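Local structure of acyl-CoA dehydrogenase domain protein Tcur3483 (Thermomonospora curvata, 6WY9) at residues 57-63 with 179-185; 65-69 with 105-109; 110-115 with 140-144; 355-359 with 371-375. The protein binds FAD and, as a member of the acyl-CoA dehydrogenase family, probably oxidises the CH-CH group of its substrates. One frame throughout, in Å; residues are numbered along the deposited sequence.

Contact 1. Residues 57-63 with 179-185; sequences VGGERFR and SGANTAD. With FDA (dihydroflavine-adenine dinucleotide), chain C.
Arg63 grips Asp185 end-on through two nitrogens, both reaching one oxygen: NH1 lies 2.8 Å and NH2 2.9 Å from Asp185 OD2. NH2 takes the syn lone pair, whereas NH1 comes from above the carboxylate plane, the two flat groups being turned 72° apart. NH1 also donates to the backbone, a nearly straight bond of 2.9 Å to Thr183 O, with both the guanidinium plane and the carbonyl plane respected. Bends at chi2 and chi3 fold the arginine chain over so that the guanidinium edge meets Thr183 O and Asp185 OD2. Replacing Arg63 by an alanine would probably leave the Asp185 carboxylate without its charged mate and Thr183 O without this donor.

Among uncharged polar groups, Asn182 ND2 donates to Gly58 O at 2.8 Å, its amide swung there by a chi1 of 54° that sets CG between the backbone N and the carbonyl carbon. Thr183 OG1 bonds Val57 O, though the modelled 2.4 Å is doubtfully short. Val57 CG2 packs against the backbone of Gly180, 3.4 Å from Gly180 N, and beside Ser179 CB. At the far end Ser179 N donates to the flavin O4 of the reduced FAD at 3.2 Å, joining this junction to the cofactor site.

The pieces belong to the helical N-terminal and beta middle domains: residues 57-63 lead into helix 62-71, while 179-185 link strands 168-176 and 186-192, with Ser179, Ala181 and Asn182 leaning on strand 227-239 and Asp185 OD2 also accepting from Val141 N.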
# COMPACT_ATOMS: atom_id res chain seq x y z
N VAL A 57 -21.89 17.36 -17.60
CA VAL A 57 -22.65 18.61 -17.63
C VAL A 57 -22.18 19.57 -18.73
O VAL A 57 -22.92 20.48 -19.12
CB VAL A 57 -22.58 19.28 -16.25
CG1 VAL A 57 -23.40 18.48 -15.25
CG2 VAL A 57 -21.13 19.38 -15.79
N GLY A 58 -20.98 19.38 -19.26
CA GLY A 58 -20.54 20.29 -20.29
C GLY A 58 -20.88 19.91 -21.71
O GLY A 58 -20.50 20.64 -22.63
N GLY A 59 -21.61 18.78 -21.91
CA GLY A 59 -21.87 18.24 -23.23
C GLY A 59 -23.07 18.87 -23.92
O GLY A 59 -23.93 19.48 -23.28
N GLU A 60 -23.14 18.69 -25.24
CA GLU A 60 -24.09 19.46 -26.04
C GLU A 60 -25.52 19.02 -25.77
O GLU A 60 -26.42 19.85 -25.59
CB GLU A 60 -23.76 19.34 -27.52
CG GLU A 60 -22.63 20.24 -27.97
CD GLU A 60 -22.48 20.25 -29.48
OE1 GLU A 60 -22.77 21.30 -30.10
OE2 GLU A 60 -22.08 19.21 -30.04
N ARG A 61 -25.73 17.71 -25.74
CA ARG A 61 -27.05 17.10 -25.57
C ARG A 61 -27.46 16.98 -24.12
O ARG A 61 -28.50 16.39 -23.81
CB ARG A 61 -27.08 15.72 -26.23
CG ARG A 61 -26.98 15.80 -27.74
CD ARG A 61 -28.31 15.46 -28.41
NE ARG A 61 -28.43 14.03 -28.70
CZ ARG A 61 -27.85 13.43 -29.74
NH1 ARG A 61 -28.01 12.13 -29.93
NH2 ARG A 61 -27.12 14.14 -30.59
N PHE A 62 -26.66 17.54 -23.21
CA PHE A 62 -27.00 17.43 -21.80
C PHE A 62 -28.39 18.00 -21.52
O PHE A 62 -29.25 17.31 -20.97
CB PHE A 62 -25.92 18.12 -20.97
CG PHE A 62 -26.22 18.19 -19.51
CD1 PHE A 62 -26.45 17.04 -18.77
CD2 PHE A 62 -26.23 19.42 -18.85
CE1 PHE A 62 -26.72 17.11 -17.42
CE2 PHE A 62 -26.50 19.50 -17.50
CZ PHE A 62 -26.75 18.37 -16.78
N ARG A 63 -28.65 19.25 -21.93
CA ARG A 63 -29.93 19.87 -21.61
C ARG A 63 -31.08 19.12 -22.24
O ARG A 63 -32.18 19.06 -21.68
CB ARG A 63 -29.95 21.34 -22.06
CG ARG A 63 -28.88 22.21 -21.47
CD ARG A 63 -28.96 22.21 -19.97
NE ARG A 63 -30.30 22.54 -19.48
CZ ARG A 63 -30.63 23.73 -18.99
NH1 ARG A 63 -29.72 24.70 -18.91
NH2 ARG A 63 -31.87 23.95 -18.57
N SER A 179 -17.66 23.37 -13.87
CA SER A 179 -18.29 22.36 -14.72
C SER A 179 -19.71 22.75 -15.06
O SER A 179 -20.49 23.13 -14.17
CB SER A 179 -18.34 20.98 -14.06
OG SER A 179 -17.12 20.66 -13.47
N GLY A 180 -20.05 22.56 -16.33
CA GLY A 180 -21.36 22.85 -16.86
C GLY A 180 -21.65 24.32 -17.09
O GLY A 180 -22.77 24.65 -17.49
N ALA A 181 -20.71 25.23 -16.83
CA ALA A 181 -21.07 26.64 -16.95
C ALA A 181 -21.52 26.98 -18.37
O ALA A 181 -22.32 27.89 -18.56
CB ALA A 181 -19.92 27.56 -16.54
N ASN A 182 -21.01 26.25 -19.37
CA ASN A 182 -21.39 26.47 -20.77
C ASN A 182 -22.81 26.01 -21.09
O ASN A 182 -23.37 26.44 -22.10
CB ASN A 182 -20.40 25.74 -21.70
CG ASN A 182 -20.26 24.24 -21.37
OD1 ASN A 182 -20.18 23.84 -20.21
ND2 ASN A 182 -20.22 23.40 -22.40
N THR A 183 -23.40 25.15 -20.25
CA THR A 183 -24.74 24.63 -20.49
C THR A 183 -25.73 25.00 -19.40
O THR A 183 -26.91 24.69 -19.55
CB THR A 183 -24.73 23.08 -20.62
OG1 THR A 183 -24.31 22.47 -19.39
CG2 THR A 183 -23.80 22.64 -21.73
N ALA A 184 -25.29 25.64 -18.33
CA ALA A 184 -26.15 26.01 -17.22
C ALA A 184 -26.88 27.34 -17.50
O ALA A 184 -26.46 28.14 -18.33
CB ALA A 184 -25.34 26.14 -15.92
N ASP A 185 -27.98 27.54 -16.77
CA ASP A 185 -28.71 28.80 -16.75
C ASP A 185 -28.31 29.72 -15.61
O ASP A 185 -28.56 30.93 -15.69
CB ASP A 185 -30.21 28.55 -16.64
CG ASP A 185 -30.71 27.56 -17.66
OD1 ASP A 185 -30.63 27.86 -18.87
OD2 ASP A 185 -31.15 26.48 -17.25
PA FDA C . -4.73 22.92 -4.93
O1A FDA C . -3.59 23.58 -5.63
O2A FDA C . -5.47 23.67 -3.81
O5B FDA C . -4.12 21.57 -4.12
C5B FDA C . -3.48 20.75 -5.07
C4B FDA C . -3.03 19.49 -4.32
O4B FDA C . -2.24 19.98 -3.13
C3B FDA C . -4.17 18.73 -3.65
O3B FDA C . -4.73 17.77 -4.48
C2B FDA C . -3.45 18.01 -2.53
O2B FDA C . -2.58 16.91 -2.99
C1B FDA C . -2.46 19.09 -1.99
N9A FDA C . -2.95 19.84 -0.83
C8A FDA C . -3.75 21.00 -0.80
N7A FDA C . -3.94 21.45 0.44
C5A FDA C . -3.26 20.56 1.25
C6A FDA C . -3.13 20.51 2.64
N6A FDA C . -3.71 21.42 3.45
N1A FDA C . -2.41 19.52 3.22
C2A FDA C . -1.87 18.63 2.35
N3A FDA C . -1.91 18.55 0.99
C4A FDA C . -2.62 19.56 0.48
N1 FDA C . -14.76 23.60 -8.69
C2 FDA C . -15.90 24.44 -8.68
O2 FDA C . -15.89 25.51 -8.03
N3 FDA C . -16.99 24.01 -9.43
C4 FDA C . -17.02 22.81 -10.18
O4 FDA C . -18.02 22.53 -10.83
C4X FDA C . -15.82 22.02 -10.13
N5 FDA C . -15.77 20.83 -10.85
C5X FDA C . -14.54 20.34 -11.21
C6 FDA C . -14.40 19.46 -12.22
C7 FDA C . -13.11 19.00 -12.57
C7M FDA C . -13.01 18.08 -13.64
C8 FDA C . -12.01 19.40 -11.91
C8M FDA C . -10.66 18.92 -12.27
C9 FDA C . -12.14 20.28 -10.86
C9A FDA C . -13.41 20.76 -10.52
N10 FDA C . -13.57 21.65 -9.45
C10 FDA C . -14.74 22.41 -9.43
C1' FDA C . -12.35 22.19 -8.78
C2' FDA C . -11.99 21.39 -7.50
O2' FDA C . -12.86 21.64 -6.51
C3' FDA C . -10.50 21.87 -7.17
O3' FDA C . -9.59 21.38 -8.13
C4' FDA C . -10.11 21.45 -5.76
O4' FDA C . -10.86 22.22 -4.88
C5' FDA C . -8.57 21.62 -5.61
O5' FDA C . -8.28 22.98 -5.77
P FDA C . -6.93 23.13 -6.70
O1P FDA C . -7.25 22.44 -7.93
O2P FDA C . -6.58 24.61 -6.71
O3P FDA C . -5.70 22.27 -6.00

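Contact 2. Residues 65-69 with 105-109; sequences VVKML and LPFPF
Val65 faces the backbone of Pro106, its CG1 standing 3.8 Å from Pro106 O. That methyl is anti to the backbone N (chi1 -175°) and also brushes Leu105 CB, whereas the other branch, CG2, meets the proline ring at CD, 4.4 Å away. One residue on, Val66 meets the Pro108 ring head-on with its methyls: Val66 CG2 is 4.0 Å from Pro108 CB and equally near CG, with CG1 touching CG as well. A turn beyond Val65, Leu69 brings CD1 near three residues. It comes to 4.2 Å from Phe107 CD2, obliquely to that ring, and also approaches Pro106 O and Pro108 CD. Pro108 CD itself lies over one face of the Phe107 ring, toward its rim.

Pro108 centres an inverse gamma turn, closed by Phe109 N donating to Phe107 O at 2.8 Å, and is the N-cap of helix 109-122. The contact thus sets helix 62-71 against the connection from helix 90-103 within the helical N-terminal domain, where Phe40 of helix 26-41 also touches Leu69 and Leu105. Adhesion across the two segments is aliphatic and aromatic, so it depends on shape and water exclusion rather than directed bonds; Pro106 O is buried here with no polar partner in the model.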
# COMPACT_ATOMS: atom_id res chain seq x y z
N VAL A 65 -31.31 15.87 -22.67
CA VAL A 65 -31.63 14.77 -21.76
C VAL A 65 -32.35 15.30 -20.53
O VAL A 65 -33.43 14.82 -20.17
CB VAL A 65 -30.36 14.00 -21.37
CG1 VAL A 65 -30.70 12.77 -20.52
CG2 VAL A 65 -29.58 13.59 -22.61
N VAL A 66 -31.75 16.29 -19.85
CA VAL A 66 -32.32 16.79 -18.60
C VAL A 66 -33.79 17.14 -18.78
O VAL A 66 -34.65 16.73 -17.99
CB VAL A 66 -31.53 18.01 -18.08
CG1 VAL A 66 -32.26 18.69 -16.91
CG2 VAL A 66 -30.10 17.61 -17.66
N LYS A 67 -34.10 17.88 -19.85
CA LYS A 67 -35.49 18.28 -20.09
C LYS A 67 -36.38 17.07 -20.31
O LYS A 67 -37.53 17.05 -19.84
CB LYS A 67 -35.58 19.23 -21.28
CG LYS A 67 -37.00 19.67 -21.58
CD LYS A 67 -37.75 19.93 -20.27
CE LYS A 67 -39.13 20.54 -20.48
NZ LYS A 67 -40.03 20.28 -19.28
N MET A 68 -35.88 16.04 -21.00
CA MET A 68 -36.67 14.83 -21.15
C MET A 68 -36.93 14.18 -19.80
O MET A 68 -38.09 13.91 -19.44
CB MET A 68 -35.98 13.85 -22.11
CG MET A 68 -36.39 14.06 -23.55
SD MET A 68 -35.86 12.75 -24.66
CE MET A 68 -34.10 13.09 -24.77
N LEU A 69 -35.87 13.90 -19.03
CA LEU A 69 -36.04 13.34 -17.70
C LEU A 69 -37.00 14.16 -16.85
O LEU A 69 -37.84 13.61 -16.12
CB LEU A 69 -34.69 13.26 -16.98
CG LEU A 69 -33.63 12.34 -17.56
CD1 LEU A 69 -32.30 12.71 -16.92
CD2 LEU A 69 -34.01 10.88 -17.32
N LEU A 105 -26.33 7.74 -19.57
CA LEU A 105 -26.89 9.07 -19.69
C LEU A 105 -26.37 9.96 -18.57
O LEU A 105 -26.03 9.48 -17.49
CB LEU A 105 -28.42 9.01 -19.65
CG LEU A 105 -29.07 8.19 -20.77
CD1 LEU A 105 -30.60 8.23 -20.69
CD2 LEU A 105 -28.58 8.62 -22.15
N PRO A 106 -26.25 11.25 -18.84
CA PRO A 106 -25.89 12.19 -17.78
C PRO A 106 -27.14 12.57 -17.00
O PRO A 106 -28.23 12.69 -17.57
CB PRO A 106 -25.32 13.38 -18.55
CG PRO A 106 -26.10 13.37 -19.82
CD PRO A 106 -26.30 11.90 -20.16
N PHE A 107 -26.98 12.73 -15.69
CA PHE A 107 -28.05 13.13 -14.79
C PHE A 107 -27.66 14.43 -14.10
O PHE A 107 -26.49 14.61 -13.78
CB PHE A 107 -28.29 12.03 -13.75
CG PHE A 107 -29.49 12.26 -12.89
CD1 PHE A 107 -29.41 13.05 -11.76
CD2 PHE A 107 -30.69 11.62 -13.17
CE1 PHE A 107 -30.50 13.25 -10.95
CE2 PHE A 107 -31.80 11.82 -12.37
CZ PHE A 107 -31.71 12.63 -11.25
N PRO A 108 -28.59 15.37 -13.91
CA PRO A 108 -28.20 16.66 -13.31
C PRO A 108 -28.04 16.57 -11.80
O PRO A 108 -28.80 17.19 -11.03
CB PRO A 108 -29.35 17.58 -13.73
CG PRO A 108 -30.53 16.67 -13.75
CD PRO A 108 -30.03 15.35 -14.26
N PHE A 109 -27.06 15.77 -11.35
CA PHE A 109 -26.86 15.54 -9.92
C PHE A 109 -26.71 16.87 -9.17
O PHE A 109 -27.41 17.16 -8.20
CB PHE A 109 -25.60 14.69 -9.67
CG PHE A 109 -25.73 13.22 -10.02
CD1 PHE A 109 -26.29 12.32 -9.13
CD2 PHE A 109 -25.21 12.72 -11.21
CE1 PHE A 109 -26.38 10.97 -9.45
CE2 PHE A 109 -25.29 11.38 -11.53
CZ PHE A 109 -25.88 10.50 -10.65

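Contact 3. Residues 110-115 with 140-144; sequences VTVNTV and IVFAI. With FDA (dihydroflavine-adenine dinucleotide), chain C.
Val110 and Ile144 meet where the helical N-terminal domain of the acyl-CoA dehydrogenase fold rests on the first strand of its beta domain, helix 110-115 and strand 142-144 lying at 63° with axes 8.3 Å apart. The isoleucine chain can be followed outward. Its CB lies 3.9 Å from N3 of the reduced flavin, and the CG2 branch is nearly as close to the same atom. CG1, anti to the carbonyl carbon (chi1 -60°), turns instead toward the helix and touches Val110 CG1 at 3.5 Å. At the tip, CD1 rests against Val110 CG1 and Val115 CG2, so this one side chain fills the step between flavin and helix.

Further from the cofactor, Val115 CG1 makes a CH-pi contact over the centre of the Phe142 ring, 3.9 Å from its centroid. Ile135 of helix 125-136 packs on Phe142 as well. A wider pi-type turn, with Val115 N bonded to Val110 O, lies in this part of the helix. Thr111 anchors the strand's start: its OG1 accepts an almost straight bond from Phe142 N, 2.8 Å. On the cofactor side, the flavin N3 donates to Ile144 O, also at 2.8 Å.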
# COMPACT_ATOMS: atom_id res chain seq x y z
N VAL A 110 -25.74 17.67 -9.61
CA VAL A 110 -25.44 18.91 -8.90
C VAL A 110 -26.68 19.77 -8.76
O VAL A 110 -26.92 20.36 -7.70
CB VAL A 110 -24.30 19.67 -9.61
CG1 VAL A 110 -24.15 21.03 -9.05
CG2 VAL A 110 -23.00 18.93 -9.42
N THR A 111 -27.49 19.87 -9.81
CA THR A 111 -28.61 20.79 -9.75
C THR A 111 -29.74 20.23 -8.90
O THR A 111 -30.33 20.94 -8.09
CB THR A 111 -29.10 21.12 -11.15
OG1 THR A 111 -28.03 21.78 -11.87
CG2 THR A 111 -30.32 22.06 -11.09
N VAL A 112 -30.02 18.94 -9.07
CA VAL A 112 -31.17 18.31 -8.43
C VAL A 112 -30.86 17.85 -7.02
O VAL A 112 -31.69 17.98 -6.13
CB VAL A 112 -31.68 17.16 -9.31
CG1 VAL A 112 -32.60 16.22 -8.51
CG2 VAL A 112 -32.45 17.75 -10.47
N ASN A 113 -29.65 17.37 -6.78
CA ASN A 113 -29.31 16.77 -5.50
C ASN A 113 -28.41 17.61 -4.64
O ASN A 113 -28.11 17.23 -3.50
CB ASN A 113 -28.66 15.42 -5.74
CG ASN A 113 -29.66 14.39 -6.10
OD1 ASN A 113 -30.12 14.32 -7.24
ND2 ASN A 113 -30.07 13.61 -5.11
N THR A 114 -27.97 18.72 -5.12
CA THR A 114 -27.04 19.55 -4.38
C THR A 114 -27.55 20.96 -4.18
O THR A 114 -27.48 21.50 -3.06
CB THR A 114 -25.71 19.50 -5.18
OG1 THR A 114 -25.09 18.22 -4.96
CG2 THR A 114 -24.81 20.56 -4.81
N VAL A 115 -28.10 21.57 -5.21
CA VAL A 115 -28.55 22.95 -5.11
C VAL A 115 -29.99 23.01 -4.62
O VAL A 115 -30.33 23.81 -3.73
CB VAL A 115 -28.37 23.64 -6.48
CG1 VAL A 115 -29.05 25.01 -6.50
CG2 VAL A 115 -26.87 23.78 -6.81
N ILE A 140 -34.22 24.25 -15.51
CA ILE A 140 -33.17 25.07 -14.92
C ILE A 140 -32.02 24.17 -14.51
O ILE A 140 -32.22 23.22 -13.74
CB ILE A 140 -33.66 25.86 -13.70
CG1 ILE A 140 -34.75 26.86 -14.09
CG2 ILE A 140 -32.48 26.59 -13.05
CD1 ILE A 140 -35.53 27.34 -12.91
N VAL A 141 -30.83 24.49 -14.99
CA VAL A 141 -29.62 23.79 -14.58
C VAL A 141 -28.65 24.80 -13.98
O VAL A 141 -28.57 25.94 -14.45
CB VAL A 141 -28.97 23.01 -15.75
CG1 VAL A 141 -27.51 22.59 -15.41
CG2 VAL A 141 -29.81 21.76 -16.10
N PHE A 142 -27.95 24.38 -12.93
CA PHE A 142 -27.02 25.20 -12.17
C PHE A 142 -25.60 24.69 -12.37
O PHE A 142 -25.38 23.50 -12.58
CB PHE A 142 -27.31 25.17 -10.67
CG PHE A 142 -28.31 26.22 -10.20
CD1 PHE A 142 -29.66 26.03 -10.38
CD2 PHE A 142 -27.88 27.39 -9.55
CE1 PHE A 142 -30.59 26.99 -9.95
CE2 PHE A 142 -28.80 28.35 -9.11
CZ PHE A 142 -30.16 28.13 -9.32
N ALA A 143 -24.64 25.60 -12.24
CA ALA A 143 -23.24 25.21 -12.16
C ALA A 143 -22.65 25.80 -10.87
O ALA A 143 -23.12 26.83 -10.38
CB ALA A 143 -22.48 25.66 -13.44
N ILE A 144 -21.65 25.12 -10.30
CA ILE A 144 -21.08 25.52 -9.01
C ILE A 144 -19.88 26.43 -9.25
O ILE A 144 -18.87 26.02 -9.85
CB ILE A 144 -20.64 24.31 -8.16
CG1 ILE A 144 -21.80 23.36 -7.85
CG2 ILE A 144 -20.05 24.85 -6.84
CD1 ILE A 144 -22.93 24.03 -7.07
PA FDA C . -4.73 22.92 -4.93
O1A FDA C . -3.59 23.58 -5.63
O2A FDA C . -5.47 23.67 -3.81
O5B FDA C . -4.12 21.57 -4.12
C5B FDA C . -3.48 20.75 -5.07
C4B FDA C . -3.03 19.49 -4.32
O4B FDA C . -2.24 19.98 -3.13
C3B FDA C . -4.17 18.73 -3.65
O3B FDA C . -4.73 17.77 -4.48
C2B FDA C . -3.45 18.01 -2.53
O2B FDA C . -2.58 16.91 -2.99
C1B FDA C . -2.46 19.09 -1.99
N9A FDA C . -2.95 19.84 -0.83
C8A FDA C . -3.75 21.00 -0.80
N7A FDA C . -3.94 21.45 0.44
C5A FDA C . -3.26 20.56 1.25
C6A FDA C . -3.13 20.51 2.64
N6A FDA C . -3.71 21.42 3.45
N1A FDA C . -2.41 19.52 3.22
C2A FDA C . -1.87 18.63 2.35
N3A FDA C . -1.91 18.55 0.99
C4A FDA C . -2.62 19.56 0.48
N1 FDA C . -14.76 23.60 -8.69
C2 FDA C . -15.90 24.44 -8.68
O2 FDA C . -15.89 25.51 -8.03
N3 FDA C . -16.99 24.01 -9.43
C4 FDA C . -17.02 22.81 -10.18
O4 FDA C . -18.02 22.53 -10.83
C4X FDA C . -15.82 22.02 -10.13
N5 FDA C . -15.77 20.83 -10.85
C5X FDA C . -14.54 20.34 -11.21
C6 FDA C . -14.40 19.46 -12.22
C7 FDA C . -13.11 19.00 -12.57
C7M FDA C . -13.01 18.08 -13.64
C8 FDA C . -12.01 19.40 -11.91
C8M FDA C . -10.66 18.92 -12.27
C9 FDA C . -12.14 20.28 -10.86
C9A FDA C . -13.41 20.76 -10.52
N10 FDA C . -13.57 21.65 -9.45
C10 FDA C . -14.74 22.41 -9.43
C1' FDA C . -12.35 22.19 -8.78
C2' FDA C . -11.99 21.39 -7.50
O2' FDA C . -12.86 21.64 -6.51
C3' FDA C . -10.50 21.87 -7.17
O3' FDA C . -9.59 21.38 -8.13
C4' FDA C . -10.11 21.45 -5.76
O4' FDA C . -10.86 22.22 -4.88
C5' FDA C . -8.57 21.62 -5.61
O5' FDA C . -8.28 22.98 -5.77
P FDA C . -6.93 23.13 -6.70
O1P FDA C . -7.25 22.44 -7.93
O2P FDA C . -6.58 24.61 -6.71
O3P FDA C . -5.70 22.27 -6.00

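Contact 4. Residues 355-359 with 371-375; sequences GRIRP and EQLSR
Arg358 and Glu371 carry the nearest CA atoms of the two segments, 6.1 Å apart. Residues 355-359 leave a 3-10 turn at Gly355-Arg356 and run on extended, whereas 371-375 are helical; the loop's carbonyls face the acidic chain, Gly355 O and Ile357 O each lying 3.6 Å from Glu371 CG. A bend at chi2 (-77°) then turns the carboxylate along the helix toward Arg375, one turn on. There the arginine holds it side-on: NH2 bonds Glu371 OE1 at 2.7 Å, on its syn lone pair and in the guanidinium plane, and NE bonds OE2 at 3.0 Å.

This belongs to the helical C-terminal domain of the acyl-CoA dehydrogenase fold, where the loop after helix 326-350 folds back on helix 369-380 beside a neighbouring chain of another protein. That chain's backbone accepts from Arg358 NE and NH2, and one of its polar side chains is hydrogen-bonded to Glu371 OE2.

Arg358, extended from CG to NE, lays its guanidinium flat on that of Arg375, centres 4.0 Å apart and planes at 27°, with NH1 over the middle of the Arg375 guanidinium. The nearby carboxylate probably eases this pairing of like charges, and Arg375 NH1 has Val223 O as acceptor. Without the Arg375 guanidinium, as with an alanine here, Glu371 would probably lose its charged partner along the helix, and Arg358 the flat surface it stacks on. Pro359 wedges in alongside, CD at the edge of the Arg375 guanidinium and 3.5 Å from Glu371 OE1, while its CG meets Gln372, whose amide NE2 donates to Gly224 O.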
# COMPACT_ATOMS: atom_id res chain seq x y z
N GLY A 355 -6.67 -3.36 -22.24
CA GLY A 355 -6.78 -2.35 -21.20
C GLY A 355 -6.34 -0.95 -21.64
O GLY A 355 -6.75 0.05 -21.03
N ARG A 356 -5.53 -0.86 -22.70
CA ARG A 356 -4.98 0.41 -23.12
C ARG A 356 -5.72 1.01 -24.31
O ARG A 356 -5.29 2.04 -24.84
CB ARG A 356 -3.49 0.26 -23.47
CG ARG A 356 -3.23 -0.39 -24.86
CD ARG A 356 -1.72 -0.65 -25.00
NE ARG A 356 -1.35 -1.71 -24.06
CZ ARG A 356 -0.43 -2.65 -24.30
NH1 ARG A 356 0.27 -2.63 -25.44
NH2 ARG A 356 -0.20 -3.59 -23.38
N ILE A 357 -6.83 0.43 -24.73
CA ILE A 357 -7.49 0.90 -25.95
C ILE A 357 -8.59 1.88 -25.56
O ILE A 357 -9.42 1.57 -24.70
CB ILE A 357 -8.03 -0.28 -26.78
CG1 ILE A 357 -6.89 -1.27 -27.12
CG2 ILE A 357 -8.75 0.24 -28.04
CD1 ILE A 357 -7.33 -2.42 -28.10
N ARG A 358 -8.55 3.08 -26.14
CA ARG A 358 -9.51 4.14 -25.87
C ARG A 358 -10.91 3.79 -26.43
O ARG A 358 -11.03 3.00 -27.37
CB ARG A 358 -9.02 5.47 -26.48
CG ARG A 358 -7.86 6.15 -25.66
CD ARG A 358 -7.18 7.33 -26.38
NE ARG A 358 -6.20 7.89 -25.47
CZ ARG A 358 -6.40 8.96 -24.70
NH1 ARG A 358 -7.55 9.64 -24.80
NH2 ARG A 358 -5.44 9.39 -23.87
N PRO A 359 -11.96 4.38 -25.85
CA PRO A 359 -13.32 4.22 -26.41
C PRO A 359 -13.31 4.52 -27.89
O PRO A 359 -12.63 5.45 -28.35
CB PRO A 359 -14.15 5.26 -25.64
CG PRO A 359 -13.35 5.46 -24.31
CD PRO A 359 -11.91 5.37 -24.75
N GLU A 371 -10.86 2.20 -19.39
CA GLU A 371 -9.76 3.05 -19.84
C GLU A 371 -10.11 4.53 -19.64
O GLU A 371 -9.31 5.30 -19.10
CB GLU A 371 -9.44 2.74 -21.30
CG GLU A 371 -8.09 3.30 -21.79
CD GLU A 371 -8.13 4.78 -22.07
OE1 GLU A 371 -9.20 5.29 -22.51
OE2 GLU A 371 -7.08 5.44 -21.87
N GLN A 372 -11.30 4.97 -20.09
CA GLN A 372 -11.62 6.39 -19.92
C GLN A 372 -11.83 6.78 -18.44
O GLN A 372 -11.36 7.85 -18.00
CB GLN A 372 -12.84 6.78 -20.76
CG GLN A 372 -13.25 8.24 -20.50
CD GLN A 372 -14.22 8.74 -21.53
OE1 GLN A 372 -15.04 7.97 -22.02
NE2 GLN A 372 -14.14 10.02 -21.88
N LEU A 373 -12.44 5.89 -17.64
CA LEU A 373 -12.67 6.20 -16.23
C LEU A 373 -11.37 6.29 -15.46
O LEU A 373 -11.27 7.06 -14.50
CB LEU A 373 -13.59 5.14 -15.58
CG LEU A 373 -15.09 5.33 -15.91
CD1 LEU A 373 -15.92 4.11 -15.52
CD2 LEU A 373 -15.67 6.61 -15.26
N SER A 374 -10.36 5.49 -15.83
CA SER A 374 -9.03 5.65 -15.24
C SER A 374 -8.48 7.06 -15.43
O SER A 374 -7.73 7.55 -14.58
CB SER A 374 -8.03 4.68 -15.87
OG SER A 374 -8.35 3.35 -15.55
N ARG A 375 -8.79 7.69 -16.56
CA ARG A 375 -8.29 9.05 -16.78
C ARG A 375 -9.13 10.09 -16.07
O ARG A 375 -8.75 11.27 -16.07
CB ARG A 375 -8.23 9.36 -18.29
CG ARG A 375 -7.32 8.42 -19.08
CD ARG A 375 -7.31 8.82 -20.54
NE ARG A 375 -8.29 8.08 -21.34
CZ ARG A 375 -9.32 8.63 -21.99
NH1 ARG A 375 -9.57 9.96 -21.89
NH2 ARG A 375 -10.11 7.84 -22.71

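Overall arrangement
Contacts 1, 2 and 3 form one cluster, each pair of centres 11 Å apart, beside the flavin, where the N-terminal helical domain meets the beta domain. Phe62 of contact 1 packs on both prolines of contact 2, its CD1 3.8 Å from Pro106 CG. Val141 ties contact 3 to the others: its O is probably hydrogen-bonded to Asp185 N (2.9 Å), and its side chain touches Arg63 and Val66. Contacts 1 and 3 both reach the reduced FAD, Ser179 at O4 and the Ile144 carbonyl at N3. In contact 2, the side chain of Pro108 is about 13 Å from the bound FDA. Contact 4 stands apart in the C-terminal domain, its centre 23 to 28 Å from theirs, at the interface with another protein chain.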